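Local coordinates for uncharacterized protein Q99UF4 (Staphylococcus aureus, PDB 3B2N) that probably regulates transcription as a DNA-binding response regulator of the LuxR family, with a CheY-like receiver domain that would take up the activating signal, at residues 17-22 / 108-113; 83-88 / 104-109. One frame throughout, in Å; residues are numbered along the deposited sequence.

Contact 1: 17-22 / 108-113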
loop_
_atom_site.group_PDB
_atom_site.type_symbol
_atom_site.label_atom_id
_atom_site.label_comp_id
_atom_site.label_asym_id
_atom_site.label_seq_id
_atom_site.Cartn_x
_atom_site.Cartn_y
_atom_site.Cartn_z
ATOM N N GLN A 17 10.944 4.196 5.273
ATOM C CA GLN A 17 12.241 3.566 5.105
ATOM C C GLN A 17 12.316 2.260 5.897
ATOM O O GLN A 17 12.921 1.307 5.441
ATOM C CB GLN A 17 13.393 4.513 5.523
ATOM C CG GLN A 17 13.535 5.773 4.638
ATOM C CD GLN A 17 13.045 5.585 3.178
ATOM O OE1 GLN A 17 13.549 4.707 2.410
ATOM N NE2 GLN A 17 12.067 6.414 2.789
ATOM N N ALA A 18 11.689 2.226 7.077
ATOM C CA ALA A 18 11.649 0.990 7.877
ATOM C C ALA A 18 10.895 -0.115 7.131
ATOM O O ALA A 18 11.316 -1.294 7.143
ATOM C CB ALA A 18 11.014 1.225 9.274
ATOM N N MET A 19 9.777 0.238 6.489
ATOM C CA MET A 19 9.039 -0.779 5.760
ATOM C C MET A 19 9.832 -1.301 4.542
ATOM O O MET A 19 9.781 -2.469 4.228
ATOM C CB MET A 19 7.704 -0.196 5.254
ATOM C CG MET A 19 6.685 0.239 6.382
ATOM S SD MET A 19 5.234 1.264 5.764
ATOM C CE MET A 19 4.235 -0.082 5.307
ATOM N N VAL A 20 10.479 -0.404 3.813
ATOM C CA VAL A 20 11.274 -0.781 2.641
ATOM C C VAL A 20 12.297 -1.801 3.082
ATOM O O VAL A 20 12.404 -2.860 2.456
ATOM C CB VAL A 20 11.992 0.417 2.025
ATOM C CG1 VAL A 20 13.156 -0.034 1.050
ATOM C CG2 VAL A 20 11.019 1.391 1.373
ATOM N N GLN A 21 13.003 -1.528 4.188
ATOM C CA GLN A 21 14.039 -2.483 4.632
ATOM C C GLN A 21 13.494 -3.760 5.242
ATOM O O GLN A 21 14.005 -4.865 4.944
ATOM C CB GLN A 21 15.060 -1.824 5.565
ATOM C CG GLN A 21 15.859 -0.737 4.807
ATOM C CD GLN A 21 16.765 0.044 5.740
ATOM O OE1 GLN A 21 16.533 0.110 6.958
ATOM N NE2 GLN A 21 17.827 0.593 5.188
ATOM N N LEU A 22 12.483 -3.619 6.096
ATOM C CA LEU A 22 12.014 -4.798 6.870
ATOM C C LEU A 22 11.138 -5.701 6.030
ATOM O O LEU A 22 11.205 -6.913 6.147
ATOM C CB LEU A 22 11.232 -4.367 8.114
ATOM C CG LEU A 22 12.133 -3.777 9.198
ATOM C CD1 LEU A 22 11.293 -3.202 10.311
ATOM C CD2 LEU A 22 13.039 -4.885 9.704
ATOM N N ARG A 108 -0.583 -3.164 14.055
ATOM C CA ARG A 108 0.002 -4.442 13.630
ATOM C C ARG A 108 1.460 -4.226 13.378
ATOM O O ARG A 108 1.859 -3.113 13.018
ATOM C CB ARG A 108 -0.650 -4.893 12.289
ATOM C CG ARG A 108 -2.189 -5.000 12.320
ATOM C CD ARG A 108 -2.668 -6.333 12.932
ATOM N NE ARG A 108 -2.562 -6.295 14.375
ATOM C CZ ARG A 108 -3.418 -5.668 15.192
ATOM N NH1 ARG A 108 -3.195 -5.711 16.507
ATOM N NH2 ARG A 108 -4.483 -4.992 14.714
ATOM N N SER A 109 2.261 -5.279 13.529
ATOM C CA SER A 109 3.682 -5.219 13.186
ATOM C C SER A 109 3.900 -5.402 11.688
ATOM O O SER A 109 2.991 -5.825 10.967
ATOM C CB SER A 109 4.427 -6.347 13.902
ATOM O OG SER A 109 3.964 -7.611 13.432
ATOM N N ILE A 110 5.124 -5.118 11.224
ATOM C CA ILE A 110 5.522 -5.388 9.837
ATOM C C ILE A 110 5.451 -6.912 9.519
ATOM O O ILE A 110 4.985 -7.310 8.438
ATOM C CB ILE A 110 6.892 -4.679 9.459
ATOM C CG1 ILE A 110 6.636 -3.161 9.349
ATOM C CG2 ILE A 110 7.506 -5.288 8.138
ATOM C CD1 ILE A 110 7.861 -2.264 9.129
ATOM N N GLU A 111 5.804 -7.738 10.482
ATOM C CA GLU A 111 5.616 -9.215 10.393
ATOM C C GLU A 111 4.172 -9.584 10.068
ATOM O O GLU A 111 3.921 -10.395 9.178
ATOM C CB GLU A 111 5.932 -9.918 11.727
ATOM C CG GLU A 111 7.362 -9.919 12.150
ATOM C CD GLU A 111 7.810 -8.642 12.909
ATOM O OE1 GLU A 111 7.320 -7.492 12.642
ATOM O OE2 GLU A 111 8.691 -8.812 13.793
ATOM N N GLU A 112 3.215 -9.022 10.818
ATOM C CA GLU A 112 1.768 -9.230 10.505
ATOM C C GLU A 112 1.387 -8.652 9.128
ATOM O O GLU A 112 0.652 -9.250 8.343
ATOM C CB GLU A 112 0.924 -8.643 11.632
ATOM C CG GLU A 112 1.155 -9.426 12.957
ATOM C CD GLU A 112 0.562 -8.762 14.204
ATOM O OE1 GLU A 112 0.571 -7.522 14.316
ATOM O OE2 GLU A 112 0.086 -9.501 15.097
ATOM N N LEU A 113 1.945 -7.494 8.814
ATOM C CA LEU A 113 1.675 -6.921 7.508
ATOM C C LEU A 113 2.170 -7.867 6.393
ATOM O O LEU A 113 1.459 -8.101 5.417
ATOM C CB LEU A 113 2.280 -5.505 7.405
ATOM C CG LEU A 113 2.382 -4.908 6.005
ATOM C CD1 LEU A 113 1.005 -4.691 5.494
ATOM C CD2 LEU A 113 3.199 -3.614 5.989
#
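E112 OE1 is gripped by S109 N at 2.9 Å and, weakly, by R108 NE at 3.4 Å, at the start of helix 110-121, where I110 packs on M19 and L22 of helix 13-26, and L113 on M19. The return bond, from E112 N to S109 OG at 3.1 Å and nearly straight (169°), completes a capping box with S109 as N-cap. S109 N meets the carboxylate of E112 on its anti side, 21° out of plane.

No hydrogen bond links the two segments; between these helices of the receiver-domain fold the contact is apolar packing, with I110 CD1 also lying against the backbone at M19 CA. I110 has the largest share of the buried surface, its CD1 reaching 3.7 Å from L22 CD1 and 3.9 Å from M19 CG, so the δ-methyl lies between these two residues, one turn apart on helix 13-26. The side chains of L22 and I110 cross at about a right angle, and I110 CG2 lies 3.8 Å from L22 CB. I23 and H26 extend the patch under I110.

Deeper, L113 also touches I81 of the sheet. The M19 side chain is bent at its last torsion (chi3 85°), which turns the terminal methyl toward L113: M19 CE rests 3.7 Å from L113 CD2.

Contact 2: 83-88 / 104-109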
loop_
_atom_site.group_PDB
_atom_site.type_symbol
_atom_site.label_atom_id
_atom_site.label_comp_id
_atom_site.label_asym_id
_atom_site.label_seq_id
_atom_site.Cartn_x
_atom_site.Cartn_y
_atom_site.Cartn_z
ATOM N N VAL A 83 -2.526 0.842 4.726
ATOM C CA VAL A 83 -1.879 0.667 6.031
ATOM C C VAL A 83 -1.925 2.028 6.653
ATOM O O VAL A 83 -1.309 2.937 6.107
ATOM C CB VAL A 83 -0.384 0.223 5.845
ATOM C CG1 VAL A 83 0.345 0.134 7.173
ATOM C CG2 VAL A 83 -0.339 -1.068 5.226
ATOM N N THR A 84 -2.660 2.200 7.762
ATOM C CA THR A 84 -2.940 3.528 8.303
ATOM C C THR A 84 -3.006 3.522 9.827
ATOM O O THR A 84 -3.275 2.475 10.430
ATOM C CB THR A 84 -4.300 4.082 7.735
ATOM O OG1 THR A 84 -4.496 5.446 8.142
ATOM C CG2 THR A 84 -5.511 3.196 8.212
ATOM N N THR A 85 -2.782 4.684 10.452
ATOM C CA THR A 85 -3.171 4.879 11.865
ATOM C C THR A 85 -4.694 5.078 12.077
ATOM O O THR A 85 -5.192 4.902 13.184
ATOM C CB THR A 85 -2.460 6.082 12.492
ATOM O OG1 THR A 85 -2.796 7.253 11.735
ATOM C CG2 THR A 85 -0.984 5.920 12.420
ATOM N N PHE A 86 -5.444 5.421 11.034
ATOM C CA PHE A 86 -6.828 5.883 11.277
ATOM C C PHE A 86 -7.804 4.798 11.718
ATOM O O PHE A 86 -8.116 3.855 10.953
ATOM C CB PHE A 86 -7.425 6.656 10.080
ATOM C CG PHE A 86 -6.657 7.903 9.704
ATOM C CD1 PHE A 86 -6.752 8.431 8.408
ATOM C CD2 PHE A 86 -5.835 8.546 10.634
ATOM C CE1 PHE A 86 -6.046 9.582 8.055
ATOM C CE2 PHE A 86 -5.114 9.684 10.281
ATOM C CZ PHE A 86 -5.213 10.199 8.999
ATOM N N LYS A 87 -8.304 4.959 12.938
ATOM C CA LYS A 87 -9.372 4.120 13.439
ATOM C C LYS A 87 -10.762 4.605 12.970
ATOM O O LYS A 87 -11.703 3.806 12.956
ATOM C CB LYS A 87 -9.312 4.039 14.962
ATOM C CG LYS A 87 -8.109 3.284 15.497
ATOM C CD LYS A 87 -8.321 1.784 15.405
ATOM C CE LYS A 87 -9.219 1.243 16.514
ATOM N NZ LYS A 87 -8.535 1.318 17.836
ATOM N N ARG A 88 -10.893 5.886 12.593
ATOM C CA ARG A 88 -12.171 6.421 12.044
ATOM C C ARG A 88 -12.917 5.466 11.106
ATOM O O ARG A 88 -12.339 4.990 10.117
ATOM C CB ARG A 88 -11.984 7.774 11.337
ATOM C CG ARG A 88 -12.665 8.969 12.059
ATOM C CD ARG A 88 -11.700 10.158 12.263
ATOM N NE ARG A 88 -10.593 9.827 13.182
ATOM C CZ ARG A 88 -9.427 9.273 12.826
ATOM N NH1 ARG A 88 -9.176 8.981 11.555
ATOM N NH2 ARG A 88 -8.510 9.009 13.749
ATOM N N VAL A 104 -4.965 -2.520 6.873
ATOM C CA VAL A 104 -4.141 -2.891 8.018
ATOM C C VAL A 104 -3.857 -1.668 8.886
ATOM O O VAL A 104 -3.331 -0.639 8.397
ATOM C CB VAL A 104 -2.826 -3.535 7.523
ATOM C CG1 VAL A 104 -1.847 -3.826 8.693
ATOM C CG2 VAL A 104 -3.154 -4.825 6.778
ATOM N N LEU A 105 -4.191 -1.775 10.168
ATOM C CA LEU A 105 -3.885 -0.703 11.117
ATOM C C LEU A 105 -2.432 -0.762 11.537
ATOM O O LEU A 105 -1.884 -1.847 11.685
ATOM C CB LEU A 105 -4.727 -0.890 12.377
ATOM C CG LEU A 105 -5.924 -0.042 12.770
ATOM C CD1 LEU A 105 -6.757 0.383 11.615
ATOM C CD2 LEU A 105 -6.737 -0.849 13.766
ATOM N N LYS A 106 -1.832 0.398 11.822
ATOM C CA LYS A 106 -0.437 0.424 12.321
ATOM C C LYS A 106 -0.290 -0.043 13.762
ATOM O O LYS A 106 0.807 0.029 14.306
ATOM C CB LYS A 106 0.206 1.803 12.085
ATOM C CG LYS A 106 0.228 2.083 10.562
ATOM C CD LYS A 106 0.886 3.401 10.231
ATOM C CE LYS A 106 0.908 3.672 8.736
ATOM N NZ LYS A 106 1.317 5.119 8.549
ATOM N N GLU A 107 -1.400 -0.526 14.366
ATOM C CA GLU A 107 -1.343 -1.399 15.551
ATOM C C GLU A 107 -0.668 -2.760 15.323
ATOM O O GLU A 107 -0.246 -3.429 16.278
ATOM C CB GLU A 107 -2.757 -1.655 16.095
ATOM C CG GLU A 107 -3.195 -0.579 17.077
ATOM C CD GLU A 107 -4.657 -0.707 17.488
ATOM O OE1 GLU A 107 -5.125 0.185 18.225
ATOM O OE2 GLU A 107 -5.331 -1.693 17.086
ATOM N N ARG A 108 -0.583 -3.164 14.055
ATOM C CA ARG A 108 0.002 -4.442 13.630
ATOM C C ARG A 108 1.460 -4.226 13.378
ATOM O O ARG A 108 1.859 -3.113 13.018
ATOM C CB ARG A 108 -0.650 -4.893 12.289
ATOM C CG ARG A 108 -2.189 -5.000 12.320
ATOM C CD ARG A 108 -2.668 -6.333 12.932
ATOM N NE ARG A 108 -2.562 -6.295 14.375
ATOM C CZ ARG A 108 -3.418 -5.668 15.192
ATOM N NH1 ARG A 108 -3.195 -5.711 16.507
ATOM N NH2 ARG A 108 -4.483 -4.992 14.714
ATOM N N SER A 109 2.261 -5.279 13.529
ATOM C CA SER A 109 3.682 -5.219 13.186
ATOM C C SER A 109 3.900 -5.402 11.688
ATOM O O SER A 109 2.991 -5.825 10.967
ATOM C CB SER A 109 4.427 -6.347 13.902
ATOM O OG SER A 109 3.964 -7.611 13.432
HETATM O O HOH W 1 -1.181 6.488 8.583
#
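V83 and T84 pair in parallel with V104 and L105, and two backbone hydrogen bonds define the register. T84 N gives one to V104 O at 3.0 Å; T84 O receives the other from K106 N at 2.9 Å. T84 thus bonds through both its N and its O to the 104-106 backbone. T84 OG1 accepts from F86 N, forming an ST turn as the chain leaves the sheet.

In the apolar packing, V83 and V104 lie side by side on one face of the sheet, where T116 of helix 110-121 meets V104. L105, on the opposite face, is crossed at about a right angle by the side chain of K87 from the loop, and K87 CD to L105 CD2, 3.5 Å, is tight for two carbons. The aliphatic chain of K106, extended beyond CG, runs past the backbone oxygen of T84 to bring its CE 3.9 Å from V83 CG1, while its CD meets T85 CG2.

Among the polar contacts, K106 NZ forms a salt bridge with E10 and a long, weak ion pair with D56. A water accepts from both K106 NZ and T85 N, bridging them. K87 NZ and E107 OE1 make a long salt bridge of 3.6 Å.

Strand 79-84, helix 89-97 and strand 102-105 form a beta-alpha-beta crossover. T84 at the end of one strand and K106 just past its parallel neighbour, with E10 and D56 nearby, are placed as in the probable phosphoacceptor site of CheY-like receiver domains.

The centres of the two contacts lie 12 Å apart, and the segments follow the chain in the order 17-22, 83-88, 104-109, 108-113, the last two overlapping at R108 and S109. Contact 2 closes the sheet edge, joining strand 79-84 to the outermost strand 102-105; contact 1 sets the next element, helix 110-121, against helix 13-26. They meet where L113 CD1 comes 3.9 Å from V83 CG2, and helix 110-121 packs directly on strand 79-84 there. Since helix 110-121 starts soon after K106, the probable signalling end of the sheet is connected, by chain and by packing, to the helices on this face of the receiver domain.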